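Local coordinates for protein dehalogenase-like hydrolase (Ralstonia solanacearum, PDB 3UMB) that probably catalyses the hydrolytic dehalogenation of small (S)-2-haloalkanoic acids to (R)-2-hydroxyalkanoic acids, as a metal-binding member of the HAD-like hydrolase superfamily, at residues 50-55 with 151-156; 70-75 with 81-86; 108-113 with 221-226; 159-164 with 175-180; 195-198 with 204-207. One frame throughout, in Å; residues are numbered along the deposited sequence.

Interaction 1 of 5, residues 50-55 with 151-156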
# COMPACT_ATOMS: atom_id res chain seq x y z
N ILE A 50 -5.63 -1.60 0.47
CA ILE A 50 -6.58 -1.43 -0.61
C ILE A 50 -7.99 -1.62 -0.05
O ILE A 50 -8.88 -0.79 -0.29
CB ILE A 50 -6.31 -2.46 -1.75
CG1 ILE A 50 -5.06 -2.10 -2.50
CG2 ILE A 50 -7.53 -2.55 -2.74
CD1 ILE A 50 -4.64 -3.17 -3.48
N ARG A 51 -8.19 -2.71 0.67
CA ARG A 51 -9.47 -3.00 1.32
C ARG A 51 -9.98 -1.95 2.31
O ARG A 51 -11.17 -1.60 2.28
CB ARG A 51 -9.39 -4.35 2.06
CG ARG A 51 -9.27 -5.55 1.08
CD ARG A 51 -9.25 -6.92 1.79
NE ARG A 51 -9.36 -8.03 0.84
CZ ARG A 51 -10.48 -8.43 0.26
NH1 ARG A 51 -11.64 -7.85 0.56
NH2 ARG A 51 -10.46 -9.44 -0.61
N SER A 52 -9.13 -1.49 3.22
CA SER A 52 -9.61 -0.60 4.28
C SER A 52 -9.84 0.80 3.72
O SER A 52 -10.77 1.48 4.16
CB SER A 52 -8.64 -0.62 5.48
OG SER A 52 -8.75 -1.89 6.19
N LEU A 53 -8.99 1.21 2.75
CA LEU A 53 -9.14 2.47 2.04
C LEU A 53 -10.40 2.48 1.24
O LEU A 53 -11.03 3.53 1.20
CB LEU A 53 -7.90 2.80 1.15
CG LEU A 53 -7.63 4.26 0.70
CD1 LEU A 53 -7.85 5.27 1.81
CD2 LEU A 53 -6.16 4.44 0.15
N ALA A 54 -10.81 1.33 0.69
CA ALA A 54 -11.99 1.21 -0.19
C ALA A 54 -13.30 1.20 0.58
O ALA A 54 -14.35 1.49 -0.01
CB ALA A 54 -11.96 -0.11 -1.08
N GLY A 55 -13.25 0.76 1.84
CA GLY A 55 -14.38 0.66 2.70
C GLY A 55 -14.00 1.17 4.05
O GLY A 55 -13.61 0.39 4.91
N VAL A 151 -12.45 -4.04 14.81
CA VAL A 151 -12.96 -2.89 14.13
C VAL A 151 -13.07 -3.10 12.62
O VAL A 151 -13.55 -2.22 11.94
CB VAL A 151 -12.12 -1.68 14.48
CG1 VAL A 151 -12.20 -1.40 16.04
CG2 VAL A 151 -10.62 -1.91 14.07
N ARG A 152 -12.62 -4.24 12.08
CA ARG A 152 -12.77 -4.52 10.67
C ARG A 152 -12.03 -3.51 9.79
O ARG A 152 -12.40 -3.27 8.67
CB ARG A 152 -14.27 -4.59 10.30
CG ARG A 152 -15.06 -5.73 11.09
CD ARG A 152 -16.55 -5.81 10.78
NE ARG A 152 -16.85 -5.72 9.34
CZ ARG A 152 -16.77 -6.73 8.50
NH1 ARG A 152 -16.44 -7.95 8.94
NH2 ARG A 152 -17.06 -6.52 7.21
N LEU A 153 -10.93 -2.99 10.31
CA LEU A 153 -10.13 -1.99 9.58
C LEU A 153 -8.65 -2.16 9.94
O LEU A 153 -8.29 -2.30 11.16
CB LEU A 153 -10.56 -0.57 9.93
CG LEU A 153 -11.94 -0.10 9.40
CD1 LEU A 153 -12.42 1.03 10.25
CD2 LEU A 153 -11.95 0.31 7.89
N TYR A 154 -7.80 -2.12 8.93
CA TYR A 154 -6.37 -2.34 9.14
C TYR A 154 -5.67 -1.03 9.42
O TYR A 154 -6.11 0.04 9.01
CB TYR A 154 -5.77 -2.99 7.90
CG TYR A 154 -6.16 -4.42 7.77
CD1 TYR A 154 -7.11 -4.81 6.87
CD2 TYR A 154 -5.56 -5.41 8.56
CE1 TYR A 154 -7.49 -6.15 6.76
CE2 TYR A 154 -5.96 -6.76 8.49
CZ TYR A 154 -6.89 -7.13 7.54
OH TYR A 154 -7.28 -8.47 7.40
N LYS A 155 -4.55 -1.09 10.13
CA LYS A 155 -3.63 0.03 10.18
C LYS A 155 -3.37 0.46 8.77
O LYS A 155 -3.24 -0.41 7.89
CB LYS A 155 -2.29 -0.36 10.79
CG LYS A 155 -2.37 -0.87 12.24
CD LYS A 155 -1.20 -1.82 12.49
CE LYS A 155 -0.81 -1.97 13.94
NZ LYS A 155 0.33 -2.99 14.05
N THR A 156 -3.22 1.75 8.52
CA THR A 156 -3.07 2.81 9.54
C THR A 156 -4.37 3.49 10.03
O THR A 156 -4.33 4.60 10.54
CB THR A 156 -2.19 3.90 8.99
OG1 THR A 156 -2.59 4.15 7.65
CG2 THR A 156 -0.69 3.45 8.94
O HOH W 1 -11.29 -3.06 6.07
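Where the last turn of helix 33-54 meets the loop that leads from strand 144-147 to helix 158-161, Ser52 docks against Leu153 and Tyr154. The evidence for a specific contact is one nearly straight hydrogen bond: Tyr154 N donates to Ser52 OG over 2.9 Å, with an N-H...O angle of 172°. Ser52 OG stands beside its own backbone N (chi1 -71°), a position from which it also makes a weak bond back to Thr48 O. A water widens the link, lying 2.8 Å from Ser52 OG and donating to Arg152 O. In the HAD fold this places a helix of the cap on a loop of the Rossmann-like core, across 95 intervening residues, and the nearest alpha carbons, those of Ser52 and Leu153, are 5.5 Å apart. The same hydroxyl reaches the Tyr154 ring from its edge, near the ring plane, with Ser52 OG 3.4 Å from Tyr154 CD1. At its far end that ring is anchored by Tyr154 OH to Lys62 O, while Phe64 and Val67 of helix 64-78 pack on it. One methyl of Leu153 abuts a backbone carbonyl: Leu153 CD2 lies 3.4 Å from Gly55 O, where the chain leaves helical geometry. A second subunit lies alongside, its Leu53 packing on Ser52 and its Asp209 forming a salt bridge with Arg51.

Interaction 2 of 5, residues 70-75 with 81-86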
# COMPACT_ATOMS: atom_id res chain seq x y z
N ASP A 70 -4.78 -15.09 0.02
CA ASP A 70 -4.92 -14.30 -1.21
C ASP A 70 -3.57 -13.79 -1.73
O ASP A 70 -3.25 -13.95 -2.90
CB ASP A 70 -5.84 -13.11 -1.00
CG ASP A 70 -7.23 -13.50 -0.65
OD1 ASP A 70 -7.55 -14.66 -0.92
OD2 ASP A 70 -7.98 -12.66 -0.07
N ALA A 71 -2.81 -13.14 -0.87
CA ALA A 71 -1.54 -12.57 -1.30
C ALA A 71 -0.58 -13.68 -1.75
O ALA A 71 0.16 -13.51 -2.71
CB ALA A 71 -0.87 -11.71 -0.20
N LEU A 72 -0.57 -14.79 -1.02
CA LEU A 72 0.34 -15.89 -1.33
C LEU A 72 0.01 -16.50 -2.69
O LEU A 72 0.90 -16.83 -3.48
CB LEU A 72 0.24 -16.99 -0.27
CG LEU A 72 0.95 -18.32 -0.59
CD1 LEU A 72 2.46 -18.05 -0.58
CD2 LEU A 72 0.55 -19.41 0.38
N ARG A 73 -1.29 -16.72 -2.90
CA ARG A 73 -1.83 -17.14 -4.18
C ARG A 73 -1.53 -16.21 -5.34
O ARG A 73 -1.10 -16.67 -6.43
CB ARG A 73 -3.33 -17.31 -4.10
CG ARG A 73 -3.74 -18.52 -3.28
CD ARG A 73 -5.25 -18.68 -3.14
NE ARG A 73 -5.55 -19.89 -2.34
CZ ARG A 73 -6.70 -20.15 -1.72
NH1 ARG A 73 -7.72 -19.30 -1.76
NH2 ARG A 73 -6.84 -21.27 -1.03
N TYR A 74 -1.78 -14.91 -5.17
CA TYR A 74 -1.40 -13.98 -6.23
C TYR A 74 0.12 -14.12 -6.49
O TYR A 74 0.56 -14.20 -7.65
CB TYR A 74 -1.72 -12.52 -5.91
CG TYR A 74 -1.13 -11.60 -6.93
CD1 TYR A 74 -1.88 -11.20 -8.02
CD2 TYR A 74 0.16 -11.12 -6.80
CE1 TYR A 74 -1.37 -10.37 -8.99
CE2 TYR A 74 0.71 -10.27 -7.76
CZ TYR A 74 -0.08 -9.91 -8.88
OH TYR A 74 0.40 -9.09 -9.88
N ALA A 75 0.93 -14.12 -5.42
CA ALA A 75 2.40 -14.09 -5.61
C ALA A 75 2.88 -15.35 -6.39
O ALA A 75 3.76 -15.29 -7.24
CB ALA A 75 3.10 -13.98 -4.29
N LEU A 81 4.92 -20.21 -9.92
CA LEU A 81 5.24 -21.30 -8.99
C LEU A 81 4.10 -22.32 -8.76
O LEU A 81 2.95 -21.92 -8.57
CB LEU A 81 5.63 -20.69 -7.65
CG LEU A 81 6.70 -19.61 -7.68
CD1 LEU A 81 6.90 -19.06 -6.24
CD2 LEU A 81 8.00 -20.13 -8.26
N PRO A 82 4.42 -23.64 -8.76
CA PRO A 82 3.42 -24.72 -8.55
C PRO A 82 2.82 -24.87 -7.11
O PRO A 82 3.11 -25.84 -6.39
CB PRO A 82 4.18 -25.99 -8.96
CG PRO A 82 5.58 -25.68 -8.77
CD PRO A 82 5.74 -24.21 -9.10
N LEU A 83 1.93 -23.94 -6.75
CA LEU A 83 1.30 -23.89 -5.44
C LEU A 83 -0.10 -24.51 -5.50
O LEU A 83 -1.07 -23.85 -5.84
CB LEU A 83 1.19 -22.44 -4.93
CG LEU A 83 0.57 -22.23 -3.54
CD1 LEU A 83 1.67 -21.99 -2.49
CD2 LEU A 83 -0.43 -21.08 -3.56
N GLY A 84 -0.18 -25.79 -5.16
CA GLY A 84 -1.46 -26.44 -4.94
C GLY A 84 -1.72 -26.58 -3.44
O GLY A 84 -1.04 -25.96 -2.63
N ASN A 85 -2.68 -27.42 -3.07
CA ASN A 85 -3.11 -27.52 -1.69
C ASN A 85 -1.97 -27.85 -0.70
O ASN A 85 -1.82 -27.15 0.31
CB ASN A 85 -4.28 -28.50 -1.56
CG ASN A 85 -5.50 -28.04 -2.33
OD1 ASN A 85 -5.93 -26.88 -2.22
ND2 ASN A 85 -6.08 -28.94 -3.13
N HIS A 86 -1.13 -28.84 -0.98
CA HIS A 86 -0.08 -29.21 -0.02
C HIS A 86 0.85 -28.02 0.20
O HIS A 86 1.05 -27.65 1.34
CB HIS A 86 0.72 -30.48 -0.40
CG HIS A 86 1.92 -30.73 0.48
ND1 HIS A 86 1.85 -31.43 1.67
CD2 HIS A 86 3.22 -30.32 0.36
CE1 HIS A 86 3.05 -31.47 2.24
NE2 HIS A 86 3.89 -30.80 1.47
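This is a small apolar contact in the helical part of the chain, between helix 64-78 and the turn that leads into helix 85-96. Leu83 carries it from the turn, its two methyls dividing between two neighbours on the helix. Leu83 CD1 meets Leu72 CD2 at 4.0 Å, the two leucines crossing at a slant, and Leu83 CD2 lies 4.2 Å from Arg73 CG, where the side chains cross at about a right angle. Leu72 comes within range because its trans first torsion (chi1 170°) carries the methyls toward the turn. No hydrogen bond joins the segments; the turn is braced internally by Leu83 N to Leu81 O at 2.9 Å, closing an inverse gamma turn centred on Pro82. Arg73 offers Leu83 only the aliphatic base of its extended chain, since its guanidinium group runs on to a salt bridge with Glu88. Just beyond the helical segment, Ala77 and Asn80 bind a magnesium ion, about 10 Å from the Leu83 side chain. Leu72 is further enclosed by Trp40 of helix 33-54 and Leu91 of helix 85-96, so the contact sits at the margin of a three-helix junction.

Interaction 3 of 5, residues 108-113 with 221-226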
# COMPACT_ATOMS: atom_id res chain seq x y z
N LEU A 108 11.20 -8.20 27.67
CA LEU A 108 9.82 -8.06 28.11
C LEU A 108 9.79 -8.12 29.65
O LEU A 108 9.07 -7.36 30.31
CB LEU A 108 8.91 -9.12 27.45
CG LEU A 108 8.67 -8.94 25.93
CD1 LEU A 108 7.98 -10.13 25.22
CD2 LEU A 108 7.86 -7.68 25.67
N ARG A 109 10.63 -8.97 30.23
CA ARG A 109 10.68 -9.10 31.69
C ARG A 109 11.26 -7.88 32.38
O ARG A 109 10.65 -7.39 33.32
CB ARG A 109 11.37 -10.39 32.09
CG ARG A 109 10.45 -11.58 31.85
CD ARG A 109 11.17 -12.91 31.61
NE ARG A 109 10.19 -13.99 31.46
CZ ARG A 109 10.47 -15.25 31.12
NH1 ARG A 109 11.73 -15.62 30.88
NH2 ARG A 109 9.48 -16.14 31.02
N GLN A 110 12.38 -7.33 31.90
CA GLN A 110 12.91 -6.07 32.49
C GLN A 110 11.91 -4.87 32.44
O GLN A 110 12.10 -3.86 33.11
CB GLN A 110 14.24 -5.68 31.83
CG GLN A 110 15.49 -6.40 32.41
CD GLN A 110 16.58 -6.69 31.35
OE1 GLN A 110 17.58 -5.98 31.28
NE2 GLN A 110 16.37 -7.73 30.54
N LEU A 111 10.86 -5.00 31.62
CA LEU A 111 9.76 -4.02 31.51
C LEU A 111 8.58 -4.40 32.42
O LEU A 111 8.06 -3.54 33.13
CB LEU A 111 9.24 -3.92 30.06
CG LEU A 111 10.23 -3.58 28.94
CD1 LEU A 111 9.61 -3.92 27.58
CD2 LEU A 111 10.65 -2.12 29.03
N ARG A 112 8.15 -5.67 32.38
CA ARG A 112 7.13 -6.18 33.29
C ARG A 112 7.55 -5.90 34.72
O ARG A 112 6.74 -5.48 35.55
CB ARG A 112 6.96 -7.70 33.14
CG ARG A 112 6.20 -8.14 31.93
CD ARG A 112 5.02 -8.99 32.32
NE ARG A 112 3.97 -8.18 32.97
CZ ARG A 112 2.85 -8.66 33.51
NH1 ARG A 112 1.97 -7.83 34.06
NH2 ARG A 112 2.61 -9.98 33.51
N GLU A 113 8.85 -6.11 34.98
CA GLU A 113 9.40 -5.95 36.31
C GLU A 113 9.48 -4.46 36.69
O GLU A 113 9.24 -4.12 37.85
CB GLU A 113 10.75 -6.69 36.47
CG GLU A 113 10.74 -8.24 36.15
CD GLU A 113 9.35 -8.86 35.83
OE1 GLU A 113 9.22 -9.63 34.82
OE2 GLU A 113 8.38 -8.60 36.60
N ASP A 221 17.65 -2.43 22.24
CA ASP A 221 17.70 -0.97 22.15
C ASP A 221 16.44 -0.33 22.73
O ASP A 221 16.52 0.77 23.28
CB ASP A 221 17.95 -0.47 20.73
CG ASP A 221 19.37 -0.74 20.25
OD1 ASP A 221 20.32 -0.66 21.06
OD2 ASP A 221 19.51 -1.03 19.04
N LEU A 222 15.29 -1.01 22.60
CA LEU A 222 14.02 -0.48 23.11
C LEU A 222 14.04 -0.37 24.63
O LEU A 222 13.65 0.65 25.20
CB LEU A 222 12.81 -1.33 22.67
CG LEU A 222 11.57 -1.10 23.56
CD1 LEU A 222 10.94 0.25 23.36
CD2 LEU A 222 10.56 -2.17 23.38
N LEU A 223 14.48 -1.46 25.27
CA LEU A 223 14.79 -1.49 26.72
C LEU A 223 15.69 -0.33 27.12
O LEU A 223 15.36 0.40 28.07
CB LEU A 223 15.45 -2.82 27.09
CG LEU A 223 15.43 -3.25 28.57
CD1 LEU A 223 14.07 -3.09 29.25
CD2 LEU A 223 15.92 -4.71 28.68
N GLN A 224 16.79 -0.14 26.39
CA GLN A 224 17.72 0.97 26.66
C GLN A 224 16.86 2.22 26.88
O GLN A 224 16.94 2.88 27.90
CB GLN A 224 18.69 1.24 25.48
CG GLN A 224 20.15 0.76 25.57
CD GLN A 224 21.08 1.37 24.43
OE1 GLN A 224 21.06 0.94 23.26
NE2 GLN A 224 21.89 2.37 24.81
N PHE A 225 16.01 2.49 25.89
CA PHE A 225 15.30 3.77 25.73
C PHE A 225 14.28 4.05 26.82
O PHE A 225 14.17 5.19 27.29
CB PHE A 225 14.64 3.80 24.33
CG PHE A 225 13.47 4.75 24.21
CD1 PHE A 225 13.65 6.04 23.75
CD2 PHE A 225 12.19 4.32 24.51
CE1 PHE A 225 12.58 6.90 23.63
CE2 PHE A 225 11.10 5.19 24.38
CZ PHE A 225 11.30 6.47 23.94
N VAL A 226 13.53 3.02 27.20
CA VAL A 226 12.56 3.14 28.27
C VAL A 226 13.30 3.53 29.58
O VAL A 226 13.06 4.62 30.16
CB VAL A 226 11.76 1.80 28.49
CG1 VAL A 226 10.65 1.99 29.52
CG2 VAL A 226 11.16 1.28 27.18
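Apolar contacts dominate between Leu111 of helix 104-112 and Leu223 and Val226 of helix 219-227. Leu111 CD2 is the shared methyl: it lies 3.6 Å from Leu223 CD1 and 3.9 Å from Val226 CG2. The approach differs in the two cases, for Leu111 and Leu223 slide past each other in opposite directions, whereas Leu111 and Val226 cross at about a right angle. Leu223 extends across the gap with its CG swung to the far side from the backbone N (chi1 -160°); CD1 touches both Leu111 and Gln110, while CD2 meets Gln110.

The second kind of contact is between polar and apolar groups. Leu223 CD2 lies over the face of the Gln110 amide, 3.3 Å from Gln110 OE1 and 3.4 Å from Gln110 CD. The bend in the glutamine chain at chi2 (146°) brings this end to the leucine methyl, and a weak bond from Gln110 NE2 to Pro106 O ties it back to its own helix. Lower on the chain, Gln110 CB is 3.7 Å from Leu223 CD1, so the glutamine meets both methyls.

The axes of the short segments 108-112 and 221-226 approach to 10.3 Å and run nearly parallel, at 20°. Both helices lie on one side of the central parallel sheet, as in a Rossmann-like three-layer sandwich: Leu108 reaches Phe9 and Leu118, and Leu222 reaches Leu176 and Val178. With no hydrogen bond or salt bridge across the segments, the two helices are joined here by dispersion and burial of hydrocarbon, with the Gln110 amide on the solvent-exposed side.

Interaction 4 of 5, residues 159-164 with 175-180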
# COMPACT_ATOMS: atom_id res chain seq x y z
N ALA A 159 -9.23 3.70 13.75
CA ALA A 159 -10.03 2.80 14.57
C ALA A 159 -9.14 1.64 15.05
O ALA A 159 -9.43 1.06 16.10
CB ALA A 159 -11.25 2.25 13.79
N ALA A 160 -8.12 1.29 14.26
CA ALA A 160 -7.16 0.22 14.63
C ALA A 160 -6.25 0.70 15.73
O ALA A 160 -6.09 0.02 16.72
CB ALA A 160 -6.32 -0.25 13.45
N TYR A 161 -5.64 1.87 15.56
CA TYR A 161 -4.78 2.44 16.60
C TYR A 161 -5.58 2.66 17.90
O TYR A 161 -5.13 2.31 19.01
CB TYR A 161 -4.08 3.72 16.12
CG TYR A 161 -3.00 3.48 15.06
CD1 TYR A 161 -1.91 2.61 15.31
CD2 TYR A 161 -3.05 4.12 13.84
CE1 TYR A 161 -0.92 2.35 14.33
CE2 TYR A 161 -2.05 3.89 12.85
CZ TYR A 161 -0.99 3.00 13.11
OH TYR A 161 -0.03 2.79 12.13
N ALA A 162 -6.82 3.13 17.75
CA ALA A 162 -7.63 3.44 18.90
C ALA A 162 -7.87 2.26 19.81
O ALA A 162 -8.22 2.48 20.96
CB ALA A 162 -8.96 4.07 18.53
N LEU A 163 -7.71 1.04 19.33
CA LEU A 163 -7.95 -0.12 20.19
C LEU A 163 -7.08 -0.09 21.47
O LEU A 163 -7.51 -0.56 22.51
CB LEU A 163 -7.82 -1.48 19.43
CG LEU A 163 -8.87 -1.87 18.38
CD1 LEU A 163 -8.39 -3.00 17.45
CD2 LEU A 163 -10.19 -2.23 19.01
N ALA A 164 -5.87 0.45 21.39
CA ALA A 164 -4.93 0.26 22.51
C ALA A 164 -5.21 1.23 23.65
O ALA A 164 -5.32 0.79 24.78
CB ALA A 164 -3.50 0.29 22.08
N ILE A 175 1.05 5.61 26.21
CA ILE A 175 1.40 4.26 25.77
C ILE A 175 2.63 4.40 24.89
O ILE A 175 2.71 5.31 24.08
CB ILE A 175 0.22 3.57 25.03
CG1 ILE A 175 -1.00 3.48 25.96
CG2 ILE A 175 0.60 2.18 24.53
CD1 ILE A 175 -2.20 2.73 25.39
N LEU A 176 3.62 3.53 25.11
CA LEU A 176 4.73 3.42 24.18
C LEU A 176 4.36 2.38 23.12
O LEU A 176 4.08 1.20 23.42
CB LEU A 176 6.05 3.04 24.85
CG LEU A 176 7.23 2.90 23.87
CD1 LEU A 176 7.57 4.23 23.15
CD2 LEU A 176 8.45 2.34 24.59
N PHE A 177 4.36 2.84 21.88
CA PHE A 177 3.99 2.01 20.75
C PHE A 177 5.26 1.56 20.04
O PHE A 177 6.05 2.38 19.57
CB PHE A 177 3.09 2.79 19.80
CG PHE A 177 2.62 1.97 18.66
CD1 PHE A 177 1.46 1.21 18.78
CD2 PHE A 177 3.38 1.87 17.49
CE1 PHE A 177 1.06 0.38 17.71
CE2 PHE A 177 2.99 1.07 16.44
CZ PHE A 177 1.81 0.33 16.52
N VAL A 178 5.43 0.26 19.93
CA VAL A 178 6.61 -0.35 19.34
C VAL A 178 6.27 -1.15 18.09
O VAL A 178 5.40 -2.02 18.12
CB VAL A 178 7.27 -1.31 20.35
CG1 VAL A 178 8.53 -1.97 19.73
CG2 VAL A 178 7.61 -0.55 21.64
N SER A 179 6.93 -0.80 16.99
CA SER A 179 6.79 -1.54 15.69
C SER A 179 8.10 -1.68 14.95
O SER A 179 8.97 -0.85 15.09
CB SER A 179 5.85 -0.80 14.75
OG SER A 179 5.53 -1.68 13.67
N SER A 180 8.23 -2.75 14.18
CA SER A 180 9.31 -2.86 13.20
C SER A 180 9.09 -2.15 11.89
O SER A 180 10.01 -1.97 11.10
CB SER A 180 9.51 -4.30 12.85
OG SER A 180 10.35 -4.80 13.82
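Ile175, in strand 175-179, makes the first contact with the helical segment 159-164. Ile175 CD1 lies 3.7 Å from Ala164 O and 4.3 Å from Ala164 CB, so one methyl meets backbone and side chain alike. CG1 stands beside the backbone N (chi1 -60°) and chi2 is extended, which directs that methyl at Ala164. Leu176 points to the other face of the sheet, toward Leu222 and Phe225 of helix 219-227.

Phe177 makes the second contact, two residues on and on the same face as Ile175. Its ring and that of Tyr161 form an offset edge-to-face (T-shaped) pair, with centroids 5.9 Å apart and planes at 81°. Tyr161 supplies the edge, and the closest atoms are Tyr161 CE1 and Phe177 CZ at 4.0 Å. Val178 again faces the other side, toward Leu222, beside Val7 and Phe9 of the adjacent strand 6-9. Ser179, at the end of the strand, has its OG hydrogen-bonded to Asp10 and Asp184. Asp184 also receives Tyr161 OH, so the ring that packs on Phe177 is fixed at its polar end.

Helices 158-161 and 163-168 link parallel strands 144-147 and 175-179 in a beta-alpha-beta crossover and here pack back on the second strand. All four touching residues are buried and no hydrogen bond links the segments, which implies a largely apolar join, to which the nearly perpendicular rings probably add a weak electrostatic attraction.

Interaction 5 of 5, residues 195-198 with 204-207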
# COMPACT_ATOMS: atom_id res chain seq x y z
N THR A 195 6.26 6.64 20.30
CA THR A 195 6.58 5.47 19.53
C THR A 195 8.09 5.18 19.46
O THR A 195 8.91 6.09 19.41
CB THR A 195 6.04 5.62 18.10
OG1 THR A 195 6.76 6.67 17.47
CG2 THR A 195 4.58 5.97 18.09
N PHE A 196 8.41 3.90 19.38
CA PHE A 196 9.75 3.45 19.16
C PHE A 196 9.76 2.54 17.93
O PHE A 196 8.98 1.61 17.84
CB PHE A 196 10.22 2.65 20.39
CG PHE A 196 11.66 2.21 20.30
CD1 PHE A 196 12.68 3.02 20.83
CD2 PHE A 196 11.99 1.00 19.69
CE1 PHE A 196 14.01 2.65 20.73
CE2 PHE A 196 13.36 0.61 19.60
CZ PHE A 196 14.35 1.45 20.13
N TRP A 197 10.71 2.77 17.02
CA TRP A 197 10.83 1.98 15.81
C TRP A 197 12.01 1.02 15.89
O TRP A 197 13.17 1.46 15.92
CB TRP A 197 10.99 2.94 14.62
CG TRP A 197 11.16 2.27 13.28
CD1 TRP A 197 10.64 1.08 12.88
CD2 TRP A 197 11.90 2.78 12.16
NE1 TRP A 197 11.02 0.80 11.56
CE2 TRP A 197 11.80 1.84 11.11
CE3 TRP A 197 12.63 3.96 11.94
CZ2 TRP A 197 12.39 2.03 9.88
CZ3 TRP A 197 13.23 4.13 10.71
CH2 TRP A 197 13.09 3.19 9.70
N ILE A 198 11.73 -0.28 15.88
CA ILE A 198 12.76 -1.29 15.79
C ILE A 198 13.08 -1.46 14.33
O ILE A 198 12.47 -2.22 13.62
CB ILE A 198 12.40 -2.66 16.49
CG1 ILE A 198 11.91 -2.42 17.91
CG2 ILE A 198 13.67 -3.58 16.53
CD1 ILE A 198 11.64 -3.65 18.76
N PRO A 204 16.23 3.79 5.87
CA PRO A 204 16.01 5.21 6.21
C PRO A 204 14.64 5.42 6.84
O PRO A 204 13.81 4.52 6.73
CB PRO A 204 16.12 5.94 4.87
CG PRO A 204 16.59 4.90 3.87
CD PRO A 204 16.29 3.55 4.42
N PRO A 205 14.43 6.55 7.56
CA PRO A 205 13.07 6.86 7.94
C PRO A 205 12.16 7.10 6.74
O PRO A 205 12.58 7.62 5.73
CB PRO A 205 13.20 8.15 8.76
CG PRO A 205 14.59 8.12 9.31
CD PRO A 205 15.41 7.43 8.23
N GLU A 206 10.91 6.71 6.87
CA GLU A 206 9.92 6.97 5.83
C GLU A 206 9.77 8.47 5.67
O GLU A 206 9.84 9.21 6.63
CB GLU A 206 8.57 6.34 6.18
CG GLU A 206 8.58 4.84 6.24
CD GLU A 206 8.89 4.13 4.92
OE1 GLU A 206 8.99 4.73 3.84
OE2 GLU A 206 9.03 2.92 4.95
N ALA A 207 9.59 8.90 4.42
CA ALA A 207 9.44 10.32 4.13
C ALA A 207 7.94 10.64 4.28
O ALA A 207 7.23 10.77 3.31
CB ALA A 207 10.00 10.64 2.69
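The indole of Trp197 meets the Pro204-Pro205 pair with the outer corner of its six-membered ring. At the edge, near the ring plane, lies Pro204 O, 3.3 Å from Trp197 CH2. Pro205 approaches obliquely: Pro205 CA is 3.9 Å from Trp197 CZ3, and Pro205 CG is 4.4 Å from the same carbon. The indole reaches out from strand 194-198 because chi1, at 178°, turns it directly away from the backbone N. Its other end is tied down, as Trp197 NE1 donates to Ser180 O in the loop after strand 175-179. Ala185 of helix 182-191 and Pro212 also touch the side chain.

The nearest alpha carbons, of Trp197 and Pro205, are 9.5 Å apart, so the side chain alone spans the distance between strand and loop. That loop, on its way to the edge strand 214-216, faces the second subunit: Glu206 forms a salt bridge with Arg43 of that subunit, and Ala207 N is hydrogen-bonded to its Tyr47 OH. The close approach of the ring edge to a carbonyl oxygen, with no hydrogen bond across the segments, is consistent with a weak attraction of the C-H at CH2 to Pro204 O, added to apolar contact with Pro205.

Interactions 3, 4 and 5 share the six-stranded parallel sheet. Strands 175-179 and 194-198 are neighbours in it, bringing interactions 4 and 5 to about 14 Å apart between centres, and helix 219-227 of interaction 3 packs on both strands, through Leu222 on Leu176 and on Phe196. Along the chain interactions 4 and 5 are nested inside the loop closed by interaction 3. Interaction 1 spans helix 33-54 and a core loop, encloses interaction 2 in sequence and touches interaction 4. Interaction 2, about 39 Å from interaction 3 between centres, lies in the helical part. Interactions 1, 2 and 5 all touch the second subunit, so helices and core loop alike contribute to the dimer.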